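PDB 3AJX: 3-hexulose-6-phosphate synthase from Mycobacterium gastri, which belongs to the orotidine 5'-phosphate decarboxylase / HUMPS family of TIM-barrel enzymes and carries a magnesium ion. Local coordinates for residues A70-L84 against A95-D109. The protein carries 1 engineered substitution. Residues are numbered along the deposited sequence; the frame is centred on the assembly and turned at random.
Sequences ADIAFKAGADLVTVL and AVKAAQAHNKGVVVD
Lys-104 sets its CB over one face of the Phe-74 ring, toward the rim, 4.0 Å from the ring centroid in a CH-pi contact, while Lys-104 CD lies beside Phe-74 CD2. The two side chains run in opposite directions, and the extended lysine carries NZ to the turn that follows helix 66-75. There NZ donates to Ala-78 O at 2.9 Å, from above the carbonyl plane, and more weakly to Phe-74 O; a water accepts from it and donates to Gly-77 O and Asp-79 OD2. Gly-77, with positive phi, closes that helix in a Schellman motif. The edge of the Phe-74 ring faces Gly-105 O, with CE1 3.4 Å from Ala-99 CA. Farther out, His-102 NE2 donates to Asp-71 OD1 (2.7 Å, 160°). The acceptor lies in the imidazole plane, and OD1 is met on its syn side but from well out of the carboxylate plane; with CG roughly anti to the backbone N (chi1 -154°), the Asp-71 carboxylate reaches this ring. Such packing illustrates how a TIM barrel is built: the neighbouring helix segments 70-75 and 95-102, crossing at -31°, cover the parallel strands 80-84 and 105-109, whose bonds include Val-107 N to Val-81 O (2.8 Å). Between the layers Val-83 CG2 presses on Ala-95 CB at 3.5 Å, tighter than usual. On the barrel's inner side Thr-82 OG1 bonds to Asp-59, a magnesium ligand, and Asp-109, whose side chain is about 5 Å from the ion, accepts from Ile-111 N through OD1.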
# COMPACT_ATOMS: atom_id res chain seq x y z
N ALA A 70 5.19 9.06 -4.85
CA ALA A 70 6.51 8.91 -5.44
C ALA A 70 7.36 10.11 -5.03
O ALA A 70 8.50 9.96 -4.59
CB ALA A 70 6.41 8.83 -6.96
N ASP A 71 6.79 11.31 -5.17
CA ASP A 71 7.52 12.52 -4.84
C ASP A 71 8.03 12.57 -3.41
O ASP A 71 9.20 12.88 -3.18
CB ASP A 71 6.66 13.75 -5.11
CG ASP A 71 7.49 14.99 -5.39
OD1 ASP A 71 8.29 14.96 -6.34
OD2 ASP A 71 7.34 15.98 -4.66
N ILE A 72 7.18 12.28 -2.44
CA ILE A 72 7.63 12.35 -1.05
C ILE A 72 8.69 11.30 -0.73
O ILE A 72 9.60 11.55 0.07
CB ILE A 72 6.44 12.26 -0.05
CG1 ILE A 72 5.74 10.91 -0.14
CG2 ILE A 72 5.47 13.41 -0.32
CD1 ILE A 72 4.56 10.77 0.83
N ALA A 73 8.61 10.14 -1.37
CA ALA A 73 9.60 9.09 -1.15
C ALA A 73 10.94 9.49 -1.78
O ALA A 73 12.00 9.29 -1.19
CB ALA A 73 9.11 7.76 -1.73
N PHE A 74 10.89 10.05 -2.99
CA PHE A 74 12.10 10.49 -3.67
C PHE A 74 12.77 11.60 -2.87
O PHE A 74 13.99 11.60 -2.68
CB PHE A 74 11.77 11.01 -5.08
CG PHE A 74 11.46 9.92 -6.07
CD1 PHE A 74 10.45 10.11 -7.02
CD2 PHE A 74 12.18 8.73 -6.08
CE1 PHE A 74 10.18 9.12 -7.97
CE2 PHE A 74 11.91 7.74 -7.03
CZ PHE A 74 10.90 7.94 -7.97
N LYS A 75 11.97 12.55 -2.40
CA LYS A 75 12.49 13.67 -1.63
C LYS A 75 13.10 13.20 -0.31
O LYS A 75 14.00 13.85 0.23
CB LYS A 75 11.39 14.70 -1.38
CG LYS A 75 11.06 15.51 -2.63
CD LYS A 75 10.03 16.60 -2.37
CE LYS A 75 9.90 17.50 -3.59
NZ LYS A 75 9.05 18.69 -3.33
N ALA A 76 12.61 12.07 0.20
CA ALA A 76 13.10 11.52 1.45
C ALA A 76 14.41 10.76 1.25
O ALA A 76 15.02 10.29 2.21
CB ALA A 76 12.05 10.60 2.07
N GLY A 77 14.84 10.62 -0.01
CA GLY A 77 16.09 9.93 -0.28
C GLY A 77 16.04 8.68 -1.13
O GLY A 77 17.08 8.10 -1.44
N ALA A 78 14.84 8.24 -1.49
CA ALA A 78 14.72 7.04 -2.31
C ALA A 78 15.21 7.30 -3.73
O ALA A 78 15.05 8.40 -4.26
CB ALA A 78 13.27 6.57 -2.34
N ASP A 79 15.82 6.28 -4.33
CA ASP A 79 16.31 6.36 -5.70
C ASP A 79 15.29 5.67 -6.59
O ASP A 79 15.16 5.98 -7.77
CB ASP A 79 17.66 5.67 -5.82
CG ASP A 79 18.74 6.35 -5.02
OD1 ASP A 79 19.28 5.73 -4.08
OD2 ASP A 79 19.04 7.53 -5.33
N LEU A 80 14.57 4.72 -6.00
CA LEU A 80 13.55 3.95 -6.70
C LEU A 80 12.34 3.80 -5.79
O LEU A 80 12.49 3.66 -4.57
CB LEU A 80 14.08 2.56 -7.07
CG LEU A 80 15.25 2.47 -8.05
CD1 LEU A 80 15.78 1.03 -8.07
CD2 LEU A 80 14.81 2.91 -9.43
N VAL A 81 11.15 3.82 -6.37
CA VAL A 81 9.92 3.66 -5.61
C VAL A 81 9.01 2.69 -6.35
O VAL A 81 9.04 2.63 -7.58
CB VAL A 81 9.17 5.00 -5.44
CG1 VAL A 81 10.05 6.00 -4.72
CG2 VAL A 81 8.75 5.53 -6.80
N THR A 82 8.22 1.92 -5.60
CA THR A 82 7.31 0.98 -6.23
C THR A 82 5.88 1.49 -6.26
O THR A 82 5.42 2.16 -5.34
CB THR A 82 7.28 -0.40 -5.51
OG1 THR A 82 6.93 -0.23 -4.14
CG2 THR A 82 8.62 -1.08 -5.62
N VAL A 83 5.20 1.15 -7.35
CA VAL A 83 3.80 1.48 -7.56
C VAL A 83 3.22 0.13 -7.96
O VAL A 83 3.87 -0.62 -8.69
CB VAL A 83 3.61 2.47 -8.72
CG1 VAL A 83 2.11 2.71 -8.96
CG2 VAL A 83 4.32 3.77 -8.43
N LEU A 84 2.03 -0.19 -7.48
CA LEU A 84 1.40 -1.47 -7.81
C LEU A 84 0.92 -1.53 -9.25
O LEU A 84 0.38 -0.56 -9.78
CB LEU A 84 0.21 -1.74 -6.89
CG LEU A 84 0.53 -1.98 -5.41
CD1 LEU A 84 -0.77 -2.18 -4.62
CD2 LEU A 84 1.42 -3.22 -5.30
N ALA A 95 3.50 8.73 -10.98
CA ALA A 95 4.74 8.35 -10.31
C ALA A 95 5.91 8.51 -11.28
O ALA A 95 6.98 9.00 -10.90
CB ALA A 95 4.65 6.91 -9.83
N VAL A 96 5.70 8.11 -12.53
CA VAL A 96 6.75 8.22 -13.54
C VAL A 96 7.11 9.69 -13.77
O VAL A 96 8.27 10.03 -13.96
CB VAL A 96 6.30 7.57 -14.87
CG1 VAL A 96 7.25 7.97 -16.00
CG2 VAL A 96 6.30 6.04 -14.71
N LYS A 97 6.10 10.57 -13.72
CA LYS A 97 6.34 11.99 -13.92
C LYS A 97 7.25 12.51 -12.80
O LYS A 97 8.17 13.29 -13.04
CB LYS A 97 5.01 12.75 -13.94
CG LYS A 97 5.10 14.16 -14.47
CD LYS A 97 3.70 14.74 -14.65
CE LYS A 97 3.74 16.08 -15.36
NZ LYS A 97 2.37 16.66 -15.51
N ALA A 98 6.99 12.07 -11.58
CA ALA A 98 7.81 12.49 -10.45
C ALA A 98 9.22 11.92 -10.60
O ALA A 98 10.20 12.59 -10.30
CB ALA A 98 7.20 12.03 -9.14
N ALA A 99 9.32 10.68 -11.07
CA ALA A 99 10.62 10.06 -11.26
C ALA A 99 11.44 10.85 -12.28
O ALA A 99 12.63 11.09 -12.09
CB ALA A 99 10.46 8.61 -11.70
N GLN A 100 10.80 11.26 -13.38
CA GLN A 100 11.48 12.02 -14.41
C GLN A 100 11.97 13.35 -13.86
O GLN A 100 13.09 13.79 -14.16
CB GLN A 100 10.54 12.27 -15.60
CG GLN A 100 10.34 11.05 -16.48
CD GLN A 100 11.60 10.70 -17.26
OE1 GLN A 100 12.03 11.45 -18.13
NE2 GLN A 100 12.19 9.56 -16.93
N ALA A 101 11.14 13.99 -13.05
CA ALA A 101 11.48 15.28 -12.46
C ALA A 101 12.71 15.21 -11.54
O ALA A 101 13.43 16.20 -11.41
CB ALA A 101 10.28 15.82 -11.68
N HIS A 102 12.94 14.06 -10.92
CA HIS A 102 14.06 13.89 -10.01
C HIS A 102 15.19 13.04 -10.59
O HIS A 102 16.16 12.75 -9.90
CB HIS A 102 13.60 13.23 -8.71
CG HIS A 102 12.64 14.06 -7.92
ND1 HIS A 102 13.01 15.23 -7.29
CD2 HIS A 102 11.31 13.91 -7.68
CE1 HIS A 102 11.96 15.76 -6.70
NE2 HIS A 102 10.92 14.98 -6.92
N ASN A 103 15.07 12.67 -11.86
CA ASN A 103 16.06 11.82 -12.51
C ASN A 103 16.22 10.53 -11.71
O ASN A 103 17.33 10.06 -11.47
CB ASN A 103 17.41 12.54 -12.60
CG ASN A 103 17.35 13.77 -13.49
OD1 ASN A 103 16.99 13.69 -14.66
ND2 ASN A 103 17.71 14.92 -12.92
N LYS A 104 15.09 9.98 -11.29
CA LYS A 104 15.08 8.74 -10.54
C LYS A 104 14.15 7.75 -11.24
O LYS A 104 13.84 7.95 -12.41
CB LYS A 104 14.64 9.01 -9.09
CG LYS A 104 15.75 9.72 -8.29
CD LYS A 104 15.35 10.06 -6.87
CE LYS A 104 16.54 10.61 -6.09
NZ LYS A 104 16.21 11.00 -4.69
N GLY A 105 13.72 6.70 -10.56
CA GLY A 105 12.88 5.75 -11.26
C GLY A 105 11.78 5.03 -10.52
O GLY A 105 11.79 4.91 -9.29
N VAL A 106 10.82 4.55 -11.29
CA VAL A 106 9.69 3.82 -10.76
C VAL A 106 9.78 2.35 -11.12
O VAL A 106 10.12 1.99 -12.25
CB VAL A 106 8.35 4.36 -11.33
CG1 VAL A 106 7.21 3.42 -10.95
CG2 VAL A 106 8.08 5.75 -10.79
N VAL A 107 9.49 1.51 -10.14
CA VAL A 107 9.48 0.07 -10.34
C VAL A 107 8.03 -0.33 -10.12
O VAL A 107 7.44 0.01 -9.10
CB VAL A 107 10.37 -0.65 -9.31
CG1 VAL A 107 10.18 -2.17 -9.43
CG2 VAL A 107 11.82 -0.27 -9.54
N VAL A 108 7.44 -1.01 -11.09
CA VAL A 108 6.06 -1.43 -10.91
C VAL A 108 6.06 -2.85 -10.33
O VAL A 108 6.60 -3.77 -10.93
CB VAL A 108 5.29 -1.39 -12.25
CG1 VAL A 108 3.88 -1.95 -12.06
CG2 VAL A 108 5.21 0.05 -12.75
N ASP A 109 5.47 -2.98 -9.15
CA ASP A 109 5.39 -4.26 -8.46
C ASP A 109 4.17 -5.01 -8.98
O ASP A 109 3.03 -4.58 -8.76
CB ASP A 109 5.26 -4.03 -6.95
CG ASP A 109 5.40 -5.29 -6.14
OD1 ASP A 109 5.13 -6.38 -6.69
OD2 ASP A 109 5.78 -5.21 -4.96
O HOH W 1 18.54 9.53 -3.40